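Local coordinates for protein CAS6A (Thermus thermophilus, PDB 4C97) that probably cleaves precursor CRISPR RNA, acting as a Cas6-family endoribonuclease in antiviral defence, at residues V13-G18 and P91-A96; L23-F28 and L50-R55; Y30-E35 and A72-R77. The protein carries 1 engineered substitution. All coordinates share one frame; numbering follows the deposited sequence.

Interaction 1 of 3, residues V13-G18 and P91-A96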
ATOM      1  N   VAL A  13     -13.248 -10.820  -0.806  1.00 16.63           N
ATOM      2  CA  VAL A  13     -13.682 -11.319  -2.097  1.00 17.65           C
ATOM      3  C   VAL A  13     -15.171 -11.019  -2.198  1.00 21.60           C
ATOM      4  O   VAL A  13     -15.944 -11.399  -1.326  1.00 21.80           O
ATOM      5  CB  VAL A  13     -13.417 -12.826  -2.250  1.00 21.82           C
ATOM      6  CG1 VAL A  13     -13.937 -13.339  -3.584  1.00 22.40           C
ATOM      7  CG2 VAL A  13     -11.940 -13.110  -2.113  1.00 23.08           C
ATOM      8  N   LEU A  14     -15.564 -10.321  -3.258  1.00 19.63           N
ATOM      9  CA  LEU A  14     -16.897  -9.724  -3.311  1.00 19.89           C
ATOM     10  C   LEU A  14     -17.753 -10.333  -4.399  1.00 22.67           C
ATOM     11  O   LEU A  14     -17.289 -10.550  -5.511  1.00 27.33           O
ATOM     12  CB  LEU A  14     -16.776  -8.214  -3.567  1.00 18.96           C
ATOM     13  CG  LEU A  14     -15.950  -7.434  -2.547  1.00 17.42           C
ATOM     14  CD1 LEU A  14     -15.733  -6.004  -3.051  1.00 21.24           C
ATOM     15  CD2 LEU A  14     -16.572  -7.451  -1.159  1.00 17.69           C
ATOM     16  N   GLU A  15     -19.019 -10.586  -4.082  1.00 32.01           N
ATOM     17  CA  GLU A  15     -19.978 -10.927  -5.120  1.00 41.33           C
ATOM     18  C   GLU A  15     -21.025  -9.830  -5.209  1.00 25.65           C
ATOM     19  O   GLU A  15     -21.541  -9.349  -4.197  1.00 29.50           O
ATOM     20  CB  GLU A  15     -20.591 -12.319  -4.910  1.00 51.44           C
ATOM     21  CG  GLU A  15     -20.765 -12.728  -3.469  1.00 64.76           C
ATOM     22  CD  GLU A  15     -21.477 -14.072  -3.315  1.00 77.37           C
ATOM     23  OE1 GLU A  15     -21.976 -14.605  -4.329  1.00 81.99           O
ATOM     24  OE2 GLU A  15     -21.535 -14.594  -2.178  1.00 79.10           O
ATOM     25  N   GLY A  16     -21.326  -9.443  -6.438  1.00 29.26           N
ATOM     26  CA  GLY A  16     -22.197  -8.321  -6.703  1.00 35.33           C
ATOM     27  C   GLY A  16     -21.776  -7.648  -7.982  1.00 34.38           C
ATOM     28  O   GLY A  16     -20.741  -7.979  -8.551  1.00 40.57           O
ATOM     29  N   GLU A  17     -22.586  -6.704  -8.435  1.00 41.81           N
ATOM     30  CA  GLU A  17     -22.336  -5.991  -9.675  1.00 45.53           C
ATOM     31  C   GLU A  17     -21.406  -4.797  -9.432  1.00 44.86           C
ATOM     32  O   GLU A  17     -21.537  -4.078  -8.441  1.00 41.90           O
ATOM     33  CB  GLU A  17     -23.670  -5.519 -10.270  1.00 49.78           C
ATOM     34  CG  GLU A  17     -23.854  -5.823 -11.744  1.00 61.48           C
ATOM     35  CD  GLU A  17     -25.250  -5.496 -12.229  1.00 64.33           C
ATOM     36  OE1 GLU A  17     -26.219  -5.761 -11.488  1.00 62.68           O
ATOM     37  OE2 GLU A  17     -25.376  -4.957 -13.348  1.00 75.53           O
ATOM     38  N   GLY A  18     -20.451  -4.599 -10.331  1.00 45.63           N
ATOM     39  CA  GLY A  18     -19.611  -3.416 -10.292  1.00 48.42           C
ATOM     40  C   GLY A  18     -18.336  -3.600  -9.499  1.00 40.69           C
ATOM     41  O   GLY A  18     -17.938  -4.720  -9.183  1.00 35.55           O
ATOM     42  N   PRO A  91     -23.719  -2.296  -3.292  1.00 21.37           N
ATOM     43  CA  PRO A  91     -23.774  -3.383  -2.308  1.00 21.27           C
ATOM     44  C   PRO A  91     -23.063  -4.632  -2.826  1.00 28.01           C
ATOM     45  O   PRO A  91     -23.179  -4.960  -4.007  1.00 23.51           O
ATOM     46  CB  PRO A  91     -25.264  -3.648  -2.181  1.00 22.84           C
ATOM     47  CG  PRO A  91     -25.825  -3.260  -3.521  1.00 31.00           C
ATOM     48  CD  PRO A  91     -25.011  -2.102  -3.976  1.00 25.37           C
ATOM     49  N   PHE A  92     -22.325  -5.306  -1.950  1.00 27.66           N
ATOM     50  CA  PHE A  92     -21.698  -6.581  -2.281  1.00 22.78           C
ATOM     51  C   PHE A  92     -21.927  -7.538  -1.146  1.00 22.96           C
ATOM     52  O   PHE A  92     -22.032  -7.135   0.004  1.00 28.80           O
ATOM     53  CB  PHE A  92     -20.180  -6.432  -2.456  1.00 19.96           C
ATOM     54  CG  PHE A  92     -19.780  -5.516  -3.578  1.00 18.96           C
ATOM     55  CD1 PHE A  92     -19.648  -5.998  -4.872  1.00 21.27           C
ATOM     56  CD2 PHE A  92     -19.535  -4.180  -3.336  1.00 19.29           C
ATOM     57  CE1 PHE A  92     -19.279  -5.155  -5.907  1.00 22.33           C
ATOM     58  CE2 PHE A  92     -19.162  -3.331  -4.368  1.00 22.68           C
ATOM     59  CZ  PHE A  92     -19.040  -3.821  -5.653  1.00 23.12           C
ATOM     60  N   ARG A  93     -21.966  -8.819  -1.467  1.00 24.08           N
ATOM     61  CA  ARG A  93     -21.887  -9.837  -0.451  1.00 23.90           C
ATOM     62  C   ARG A  93     -20.423 -10.269  -0.310  1.00 27.07           C
ATOM     63  O   ARG A  93     -19.717 -10.455  -1.302  1.00 22.40           O
ATOM     64  CB  ARG A  93     -22.783 -11.011  -0.832  1.00 27.96           C
ATOM     65  CG  ARG A  93     -22.741 -12.155   0.136  1.00 57.00           C
ATOM     66  CD  ARG A  93     -23.833 -13.159  -0.165  1.00 70.26           C
ATOM     67  NE  ARG A  93     -25.116 -12.498  -0.408  1.00 74.33           N
ATOM     68  CZ  ARG A  93     -25.941 -12.070   0.547  1.00 79.18           C
ATOM     69  NH1 ARG A  93     -25.635 -12.241   1.826  1.00 72.78           N
ATOM     70  NH2 ARG A  93     -27.081 -11.473   0.220  1.00 83.29           N
ATOM     71  N   VAL A  94     -19.959 -10.386   0.924  1.00 23.15           N
ATOM     72  CA  VAL A  94     -18.588 -10.777   1.172  1.00 25.76           C
ATOM     73  C   VAL A  94     -18.510 -12.294   1.182  1.00 27.10           C
ATOM     74  O   VAL A  94     -19.005 -12.946   2.101  1.00 27.43           O
ATOM     75  CB  VAL A  94     -18.072 -10.202   2.503  1.00 23.96           C
ATOM     76  CG1 VAL A  94     -16.663 -10.688   2.799  1.00 24.50           C
ATOM     77  CG2 VAL A  94     -18.101  -8.678   2.470  1.00 21.25           C
ATOM     78  N   ARG A  95     -17.885 -12.854   0.153  1.00 26.67           N
ATOM     79  CA  ARG A  95     -17.810 -14.302   0.019  1.00 24.71           C
ATOM     80  C   ARG A  95     -16.748 -14.894   0.910  1.00 24.65           C
ATOM     81  O   ARG A  95     -16.933 -15.972   1.484  1.00 30.07           O
ATOM     82  CB  ARG A  95     -17.502 -14.691  -1.414  1.00 29.65           C
ATOM     83  CG  ARG A  95     -17.242 -16.174  -1.588  1.00 46.00           C
ATOM     84  CD  ARG A  95     -17.091 -16.494  -3.047  1.00 60.99           C
ATOM     85  NE  ARG A  95     -18.318 -16.157  -3.762  1.00 72.22           N
ATOM     86  CZ  ARG A  95     -18.366 -15.642  -4.985  1.00 65.66           C
ATOM     87  NH1 ARG A  95     -17.247 -15.400  -5.663  1.00 56.03           N
ATOM     88  NH2 ARG A  95     -19.544 -15.372  -5.533  1.00 59.18           N
ATOM     89  N   ALA A  96     -15.622 -14.200   1.006  1.00 26.79           N
ATOM     90  CA  ALA A  96     -14.510 -14.679   1.799  1.00 22.91           C
ATOM     91  C   ALA A  96     -13.665 -13.512   2.254  1.00 21.24           C
ATOM     92  O   ALA A  96     -13.581 -12.490   1.578  1.00 21.83           O
ATOM     93  CB  ALA A  96     -13.666 -15.669   0.987  1.00 25.38           C
TER
HETATM   94  O   HOH W   1     -23.874  -4.404  -6.544  1.00 31.37           O

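Interaction 2 of 3, residues L23-F28 and L50-R55. With SO4 (sulfate ion), chain C.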
ATOM      1  N   LEU A  23     -14.652   6.144  -1.904  1.00 16.36           N
ATOM      2  CA  LEU A  23     -15.322   6.742  -0.751  1.00 14.20           C
ATOM      3  C   LEU A  23     -16.251   5.761  -0.021  1.00 14.41           C
ATOM      4  O   LEU A  23     -16.296   5.759   1.213  1.00 17.31           O
ATOM      5  CB  LEU A  23     -16.035   8.025  -1.149  1.00 19.31           C
ATOM      6  CG  LEU A  23     -14.947   9.068  -1.431  1.00 27.42           C
ATOM      7  CD1 LEU A  23     -15.357   9.980  -2.513  1.00 24.10           C
ATOM      8  CD2 LEU A  23     -14.579   9.825  -0.162  1.00 25.72           C
ATOM      9  N   GLY A  24     -16.951   4.899  -0.748  1.00 15.86           N
ATOM     10  CA  GLY A  24     -17.781   3.902  -0.079  1.00 18.35           C
ATOM     11  C   GLY A  24     -16.937   2.919   0.740  1.00 15.76           C
ATOM     12  O   GLY A  24     -17.289   2.551   1.884  1.00 14.72           O
ATOM     13  N   LEU A  25     -15.824   2.478   0.151  1.00 15.72           N
ATOM     14  CA  LEU A  25     -14.887   1.601   0.867  1.00 12.85           C
ATOM     15  C   LEU A  25     -14.346   2.281   2.127  1.00 13.87           C
ATOM     16  O   LEU A  25     -14.387   1.706   3.234  1.00 14.05           O
ATOM     17  CB  LEU A  25     -13.735   1.175  -0.050  1.00 17.58           C
ATOM     18  CG  LEU A  25     -12.701   0.250   0.591  1.00 19.45           C
ATOM     19  CD1 LEU A  25     -13.322  -1.007   1.175  1.00 20.69           C
ATOM     20  CD2 LEU A  25     -11.636  -0.131  -0.444  1.00 20.73           C
ATOM     21  N   ARG A  26     -13.845   3.514   1.984  1.00 13.88           N
ATOM     22  CA  ARG A  26     -13.329   4.193   3.163  1.00 12.84           C
ATOM     23  C   ARG A  26     -14.423   4.425   4.205  1.00 14.06           C
ATOM     24  O   ARG A  26     -14.175   4.295   5.403  1.00 14.85           O
ATOM     25  CB  ARG A  26     -12.630   5.509   2.814  1.00 13.71           C
ATOM     26  CG  ARG A  26     -11.776   6.012   3.971  1.00 13.51           C
ATOM     27  CD  ARG A  26     -10.974   7.210   3.588  1.00 13.52           C
ATOM     28  NE  ARG A  26     -11.794   8.400   3.400  1.00 14.61           N
ATOM     29  CZ  ARG A  26     -11.304   9.562   2.991  1.00 16.23           C
ATOM     30  NH1 ARG A  26     -10.002   9.681   2.736  1.00 18.30           N
ATOM     31  NH2 ARG A  26     -12.096  10.601   2.845  1.00 17.35           N
ATOM     32  N   GLY A  27     -15.627   4.793   3.760  1.00 14.78           N
ATOM     33  CA  GLY A  27     -16.733   5.024   4.693  1.00 16.21           C
ATOM     34  C   GLY A  27     -17.082   3.784   5.481  1.00 16.70           C
ATOM     35  O   GLY A  27     -17.356   3.824   6.704  1.00 20.05           O
ATOM     36  N   PHE A  28     -17.068   2.659   4.776  1.00 15.67           N
ATOM     37  CA  PHE A  28     -17.283   1.367   5.432  1.00 15.97           C
ATOM     38  C   PHE A  28     -16.218   1.086   6.501  1.00 15.78           C
ATOM     39  O   PHE A  28     -16.524   0.755   7.682  1.00 17.87           O
ATOM     40  CB  PHE A  28     -17.266   0.295   4.361  1.00 18.00           C
ATOM     41  CG  PHE A  28     -17.227  -1.092   4.899  1.00 28.56           C
ATOM     42  CD1 PHE A  28     -18.368  -1.670   5.427  1.00 44.41           C
ATOM     43  CD2 PHE A  28     -16.060  -1.821   4.861  1.00 39.28           C
ATOM     44  CE1 PHE A  28     -18.333  -2.952   5.921  1.00 48.14           C
ATOM     45  CE2 PHE A  28     -16.025  -3.105   5.357  1.00 38.15           C
ATOM     46  CZ  PHE A  28     -17.160  -3.662   5.878  1.00 38.20           C
ATOM     47  N   LEU A  50      -6.247   1.295   2.215  1.00  9.53           N
ATOM     48  CA  LEU A  50      -7.336   0.562   1.605  1.00 11.16           C
ATOM     49  C   LEU A  50      -7.072   0.405   0.127  1.00 13.97           C
ATOM     50  O   LEU A  50      -6.327   1.182  -0.483  1.00 15.42           O
ATOM     51  CB  LEU A  50      -8.675   1.270   1.843  1.00 13.03           C
ATOM     52  CG  LEU A  50      -9.047   1.481   3.308  1.00 14.75           C
ATOM     53  CD1 LEU A  50     -10.290   2.357   3.404  1.00 13.27           C
ATOM     54  CD2 LEU A  50      -9.256   0.147   3.994  1.00 18.40           C
ATOM     55  N   GLY A  51      -7.656  -0.629  -0.443  1.00 11.58           N
ATOM     56  CA  GLY A  51      -7.544  -0.833  -1.863  1.00 12.52           C
ATOM     57  C   GLY A  51      -8.657  -1.669  -2.418  1.00 13.79           C
ATOM     58  O   GLY A  51      -9.472  -2.203  -1.695  1.00 13.29           O
ATOM     59  N   PHE A  52      -8.677  -1.766  -3.738  1.00 12.46           N
ATOM     60  CA  PHE A  52      -9.663  -2.562  -4.410  1.00 11.81           C
ATOM     61  C   PHE A  52      -9.203  -2.846  -5.810  1.00 11.74           C
ATOM     62  O   PHE A  52      -8.321  -2.165  -6.363  1.00 11.95           O
ATOM     63  CB  PHE A  52     -11.031  -1.848  -4.443  1.00 15.21           C
ATOM     64  CG  PHE A  52     -10.995  -0.501  -5.094  1.00 11.53           C
ATOM     65  CD1 PHE A  52     -10.684   0.625  -4.352  1.00 16.46           C
ATOM     66  CD2 PHE A  52     -11.274  -0.348  -6.444  1.00 14.72           C
ATOM     67  CE1 PHE A  52     -10.622   1.864  -4.954  1.00 17.68           C
ATOM     68  CE2 PHE A  52     -11.224   0.901  -7.032  1.00 16.71           C
ATOM     69  CZ  PHE A  52     -10.886   1.995  -6.281  1.00 16.48           C
ATOM     70  N   GLY A  53      -9.794  -3.876  -6.387  1.00 14.17           N
ATOM     71  CA  GLY A  53      -9.416  -4.232  -7.730  1.00 16.87           C
ATOM     72  C   GLY A  53     -10.240  -5.362  -8.279  1.00 18.56           C
ATOM     73  O   GLY A  53     -11.312  -5.694  -7.755  1.00 17.90           O
ATOM     74  N   GLY A  54      -9.714  -5.942  -9.353  1.00 18.78           N
ATOM     75  CA  GLY A  54     -10.367  -7.020 -10.054  1.00 17.65           C
ATOM     76  C   GLY A  54     -11.134  -6.510 -11.252  1.00 29.06           C
ATOM     77  O   GLY A  54     -10.723  -5.569 -11.918  1.00 31.16           O
ATOM     78  N   ARG A  55     -12.264  -7.144 -11.508  1.00 28.10           N
ATOM     79  CA  ARG A  55     -13.051  -6.897 -12.704  1.00 29.84           C
ATOM     80  C   ARG A  55     -14.505  -7.124 -12.342  1.00 33.22           C
ATOM     81  O   ARG A  55     -14.806  -7.674 -11.278  1.00 32.78           O
ATOM     82  CB  ARG A  55     -12.641  -7.881 -13.800  1.00 36.18           C
ATOM     83  CG  ARG A  55     -12.739  -9.339 -13.355  1.00 51.42           C
ATOM     84  CD  ARG A  55     -12.352 -10.319 -14.451  1.00 59.11           C
ATOM     85  NE  ARG A  55     -12.886 -11.655 -14.176  1.00 69.15           N
ATOM     86  CZ  ARG A  55     -12.179 -12.694 -13.729  1.00 73.44           C
ATOM     87  NH1 ARG A  55     -10.870 -12.595 -13.504  1.00 73.51           N
ATOM     88  NH2 ARG A  55     -12.790 -13.854 -13.514  1.00 69.67           N
TER
HETATM   89  S   SO4 C1240      -9.431  13.236   2.336  1.00 26.89           S
HETATM   90  O1  SO4 C1240      -9.044  12.241   1.366  1.00 28.62           O
HETATM   91  O2  SO4 C1240      -8.922  14.515   1.863  1.00 36.80           O
HETATM   92  O3  SO4 C1240     -10.881  13.241   2.448  1.00 24.75           O
HETATM   93  O4  SO4 C1240      -8.885  12.921   3.649  1.00 40.14           O

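Interaction 3 of 3, residues Y30-E35 and A72-R77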
ATOM      1  N   TYR A  30     -14.244   3.258   7.994  1.00 17.29           N
ATOM      2  CA  TYR A  30     -14.369   4.194   9.102  1.00 19.35           C
ATOM      3  C   TYR A  30     -15.553   3.829   9.990  1.00 26.18           C
ATOM      4  O   TYR A  30     -15.503   4.013  11.196  1.00 29.54           O
ATOM      5  CB  TYR A  30     -14.476   5.635   8.590  1.00 22.29           C
ATOM      6  CG  TYR A  30     -13.155   6.265   8.146  1.00 29.62           C
ATOM      7  CD1 TYR A  30     -11.979   5.541   8.097  1.00 56.18           C
ATOM      8  CD2 TYR A  30     -13.099   7.599   7.767  1.00 32.06           C
ATOM      9  CE1 TYR A  30     -10.788   6.130   7.700  1.00 63.70           C
ATOM     10  CE2 TYR A  30     -11.901   8.189   7.363  1.00 36.57           C
ATOM     11  CZ  TYR A  30     -10.758   7.453   7.336  1.00 50.72           C
ATOM     12  OH  TYR A  30      -9.585   8.064   6.933  1.00 60.06           O
ATOM     13  N   GLY A  31     -16.610   3.291   9.401  1.00 25.31           N
ATOM     14  CA  GLY A  31     -17.710   2.762  10.196  1.00 26.18           C
ATOM     15  C   GLY A  31     -17.266   1.661  11.142  1.00 30.84           C
ATOM     16  O   GLY A  31     -17.650   1.646  12.319  1.00 34.96           O
ATOM     17  N   LEU A  32     -16.484   0.712  10.638  1.00 23.40           N
ATOM     18  CA  LEU A  32     -15.872  -0.274  11.547  1.00 25.34           C
ATOM     19  C   LEU A  32     -14.930   0.355  12.592  1.00 26.34           C
ATOM     20  O   LEU A  32     -14.915  -0.038  13.764  1.00 31.42           O
ATOM     21  CB  LEU A  32     -15.101  -1.323  10.755  1.00 23.58           C
ATOM     22  CG  LEU A  32     -15.942  -2.174   9.811  1.00 31.77           C
ATOM     23  CD1 LEU A  32     -15.041  -3.110   9.052  1.00 33.81           C
ATOM     24  CD2 LEU A  32     -16.996  -2.951  10.573  1.00 44.25           C
ATOM     25  N   LEU A  33     -14.140   1.324  12.153  1.00 30.37           N
ATOM     26  CA  LEU A  33     -13.206   2.033  13.027  1.00 39.60           C
ATOM     27  C   LEU A  33     -13.884   2.774  14.192  1.00 49.08           C
ATOM     28  O   LEU A  33     -13.530   2.561  15.355  1.00 48.95           O
ATOM     29  CB  LEU A  33     -12.420   3.040  12.206  1.00 48.42           C
ATOM     30  CG  LEU A  33     -10.960   3.218  12.581  1.00 55.55           C
ATOM     31  CD1 LEU A  33     -10.201   1.928  12.332  1.00 51.49           C
ATOM     32  CD2 LEU A  33     -10.379   4.358  11.771  1.00 55.84           C
ATOM     33  N   ARG A  34     -14.845   3.641  13.866  1.00 50.13           N
ATOM     34  CA  ARG A  34     -15.549   4.484  14.838  1.00 51.91           C
ATOM     35  C   ARG A  34     -16.071   3.598  15.963  1.00 55.67           C
ATOM     36  O   ARG A  34     -16.167   4.001  17.123  1.00 62.02           O
ATOM     37  CB  ARG A  34     -16.733   5.221  14.169  1.00 48.60           C
ATOM     38  CG  ARG A  34     -16.385   6.260  13.070  1.00 54.35           C
ATOM     39  CD  ARG A  34     -17.653   6.694  12.272  1.00 54.10           C
ATOM     40  NE  ARG A  34     -17.451   6.797  10.815  1.00 53.09           N
ATOM     41  CZ  ARG A  34     -18.328   6.396   9.887  1.00 57.58           C
ATOM     42  NH1 ARG A  34     -19.492   5.863  10.235  1.00 51.13           N
ATOM     43  NH2 ARG A  34     -18.037   6.524   8.588  1.00 61.35           N
ATOM     44  N   GLU A  35     -16.391   2.368  15.593  1.00 45.99           N
ATOM     45  CA  GLU A  35     -16.923   1.394  16.518  1.00 46.51           C
ATOM     46  C   GLU A  35     -15.823   0.723  17.332  1.00 53.28           C
ATOM     47  O   GLU A  35     -15.765   0.882  18.554  1.00 62.91           O
ATOM     48  CB  GLU A  35     -17.685   0.338  15.730  1.00 42.35           C
ATOM     49  CG  GLU A  35     -18.078  -0.885  16.528  1.00 61.91           C
ATOM     50  CD  GLU A  35     -18.952  -1.833  15.727  1.00 72.93           C
ATOM     51  OE1 GLU A  35     -18.573  -2.184  14.589  1.00 69.27           O
ATOM     52  OE2 GLU A  35     -20.030  -2.213  16.234  1.00 83.23           O
ATOM     53  N   ALA A  72      -5.577  -6.681  15.718  1.00 29.16           N
ATOM     54  CA  ALA A  72      -6.218  -7.493  16.751  1.00 30.87           C
ATOM     55  C   ALA A  72      -7.678  -7.122  16.856  1.00 30.70           C
ATOM     56  O   ALA A  72      -8.537  -7.985  17.001  1.00 35.58           O
ATOM     57  CB  ALA A  72      -5.537  -7.279  18.087  1.00 34.23           C
ATOM     58  N   ARG A  73      -7.960  -5.830  16.805  1.00 30.20           N
ATOM     59  CA  ARG A  73      -9.346  -5.403  16.901  1.00 34.29           C
ATOM     60  C   ARG A  73     -10.168  -5.577  15.631  1.00 34.14           C
ATOM     61  O   ARG A  73     -11.348  -5.933  15.710  1.00 31.74           O
ATOM     62  CB  ARG A  73      -9.405  -3.964  17.344  1.00 35.39           C
ATOM     63  CG  ARG A  73      -9.004  -3.792  18.763  1.00 47.72           C
ATOM     64  CD  ARG A  73      -8.853  -2.327  19.088  1.00 54.70           C
ATOM     65  NE  ARG A  73      -8.471  -2.118  20.479  1.00 66.12           N
ATOM     66  CZ  ARG A  73      -7.328  -2.531  21.024  1.00 71.75           C
ATOM     67  NH1 ARG A  73      -6.421  -3.187  20.307  1.00 69.48           N
ATOM     68  NH2 ARG A  73      -7.093  -2.288  22.306  1.00 73.26           N
ATOM     69  N   LEU A  74      -9.564  -5.329  14.471  1.00 32.76           N
ATOM     70  CA  LEU A  74     -10.331  -5.301  13.234  1.00 27.65           C
ATOM     71  C   LEU A  74     -10.446  -6.645  12.533  1.00 33.62           C
ATOM     72  O   LEU A  74     -11.492  -6.931  11.944  1.00 32.77           O
ATOM     73  CB  LEU A  74      -9.762  -4.269  12.268  1.00 34.67           C
ATOM     74  CG  LEU A  74     -10.335  -2.872  12.473  1.00 40.31           C
ATOM     75  CD1 LEU A  74      -9.427  -1.856  11.843  1.00 39.25           C
ATOM     76  CD2 LEU A  74     -11.708  -2.785  11.868  1.00 48.73           C
ATOM     77  N   ALA A  75      -9.390  -7.465  12.582  1.00 27.26           N
ATOM     78  CA  ALA A  75      -9.406  -8.718  11.836  1.00 32.75           C
ATOM     79  C   ALA A  75     -10.626  -9.569  12.176  1.00 28.23           C
ATOM     80  O   ALA A  75     -11.352  -9.983  11.270  1.00 34.38           O
ATOM     81  CB  ALA A  75      -8.090  -9.506  12.027  1.00 37.88           C
ATOM     82  N   PRO A  76     -10.895  -9.799  13.480  1.00 35.99           N
ATOM     83  CA  PRO A  76     -12.073 -10.607  13.820  1.00 36.51           C
ATOM     84  C   PRO A  76     -13.362  -9.996  13.293  1.00 33.63           C
ATOM     85  O   PRO A  76     -14.275 -10.706  12.877  1.00 31.06           O
ATOM     86  CB  PRO A  76     -12.079 -10.604  15.361  1.00 42.50           C
ATOM     87  CG  PRO A  76     -10.713 -10.212  15.761  1.00 43.82           C
ATOM     88  CD  PRO A  76     -10.212  -9.300  14.687  1.00 37.09           C
ATOM     89  N   ARG A  77     -13.436  -8.672  13.310  1.00 36.67           N
ATOM     90  CA  ARG A  77     -14.624  -7.986  12.826  1.00 40.45           C
ATOM     91  C   ARG A  77     -14.720  -8.137  11.303  1.00 28.10           C
ATOM     92  O   ARG A  77     -15.803  -8.333  10.763  1.00 28.43           O
ATOM     93  CB  ARG A  77     -14.585  -6.517  13.249  1.00 48.58           C
ATOM     94  CG  ARG A  77     -15.797  -5.708  12.847  1.00 49.65           C
ATOM     95  CD  ARG A  77     -16.981  -5.938  13.779  1.00 56.85           C
ATOM     96  NE  ARG A  77     -18.190  -5.307  13.254  1.00 59.41           N
ATOM     97  CZ  ARG A  77     -18.858  -5.746  12.190  1.00 59.10           C
ATOM     98  NH1 ARG A  77     -18.439  -6.823  11.529  1.00 47.13           N
ATOM     99  NH2 ARG A  77     -19.946  -5.105  11.782  1.00 67.83           N
TER

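Interaction 1 of 3, residues V13-G18 and P91-A96
L14 and F92 meet closely on the buried face of the sheet. L14 CD1 rests over one face of the F92 ring, toward its rim, in a CH-pi contact 4.2 Å from the ring centroid. The second methyl, L14 CD2, is 4.1 Å from V94 CG2. E15 O and G18 O lie at the edge of the ring. E15 and R93 form an antiparallel hydrogen-bonded pair: E15 N donates to R93 O at 2.9 Å, almost straight (175°), and R93 N to E15 O at 2.8 Å. The two strands, neighbours in the sheet, are the first and last of a ferredoxin-like domain, the fold of RAMP proteins such as Cas6. The other face, bearing E15 and R93, is more open to solvent. R95 sets CG opposite its backbone N (chi1 173°) and bends at chi3, which brings NH2 to E15 OE1 at 2.8 Å in a salt bridge. OE1 comes in at the guanidinium edge with the planes 61° apart, and the hydrogen bond is weak. R93 meets the glutamate through its chain, CD to E15 OE2 at 3.4 Å, and gives NH1 to G83 O. A water donates to both E17 O and P91 O.

Interaction 2 of 3, residues L23-F28 and L50-R55
The closest touch between L25 and the strand is to a polar atom. The methyl L25 CD2 presses on the backbone carbonyl G51 O at 3.2 Å, a short distance for a carbon. The same methyl is 4.0 Å from L50 CB and 4.1 Å from F52 CD1, so one branch of one leucine fits between two side chains of the strand. L25 has CG anti to its own N (chi1 -180°), which sends the branch toward the strand. No hydrogen bond joins the two segments. The next helix residue, R26, meets the strand through the start of its chain: CA, CB and CG all lie near L50 CD1, with CA at 3.6 Å. The two side chains cross at about a right angle. The arginine then bends at chi3 (70°) and carries its guanidinium away from the strand to a sulfate, which probably came from the crystallisation liquor. The sulfate lies at the guanidinium edge, with R26 NH1 on O1 at 3.1 Å and R26 NH2 on O3 at 2.9 Å. K230 also binds this anion, and S232 OG is a second partner of R26 NH1. L50 pairs through its backbone with T231. K230, T231 and S232 belong to the glycine-rich segment near the C-terminus that is a hallmark of Cas6 proteins, so this helix-on-sheet contact borders that family motif.

Interaction 3 of 3, residues Y30-E35 and A72-R77
The two helices of the N-terminal ferredoxin-like domain pack here, 22-36 against 68-79. Their touching segments run at 125° to each other, with axes 10.7 Å apart at closest approach. The apolar part is made by leucines. L32 CB lies 3.9 Å from L74 CD2, and L33 CD1 lies 3.9 Å from L74 CD1. L74 thus divides its two methyls between neighbouring residues of the other helix. The CB of L33 points away from the partner helix, but its CD1 comes back to L74. F29 of the first helix also touches L74, while L70 and L78 of the second touch L33 and L32, so the apolar contact extends along both helices.

R77 closes the exposed side. Its chain turns at chi2 (79°), and this lays the guanidinium over the end of L32. L32 CD2 stands over the centre of one guanidinium face, 3.7 Å from R77 CZ. The same methyl is 3.8 Å from R77 CG, so both the chain and the flat end of the arginine touch it. E35 approaches the guanidinium from another direction, at the edge. E35 OE1 is 3.4 Å from R77 NE, a salt bridge whose hydrogen bond is long and weak, although fairly straight. The carboxylate and guanidinium planes are turned 65° from each other. With so long a bond the pair probably adds only a modest electrostatic hold beside the leucines. Two helices packed together on one face of the sheet are the helical layer of a βαββαβ ferredoxin-like domain.

Overall arrangement
All three contacts lie in one ferredoxin-like domain. Along the chain, strand 6-15 is followed by helix 22-36, strands 48-55 and 58-65, helix 68-79, the short strand 85-87 and strand 91-109. Interaction 1 joins the first and last of these, so interactions 2 and 3 are nested inside the loop it closes. Interactions 2 and 3 alternate along the chain and share helix 22-36. Their centres are 15 Å apart, and they touch where G27 O lies 3.4 Å from R34 NH2. Interactions 1 and 2 reach the same sheet, with centres 12 Å apart. Interaction 3 lies in the helical layer, 19 Å from interaction 1. Helix 22-36 thus links the sheet to helix 68-79.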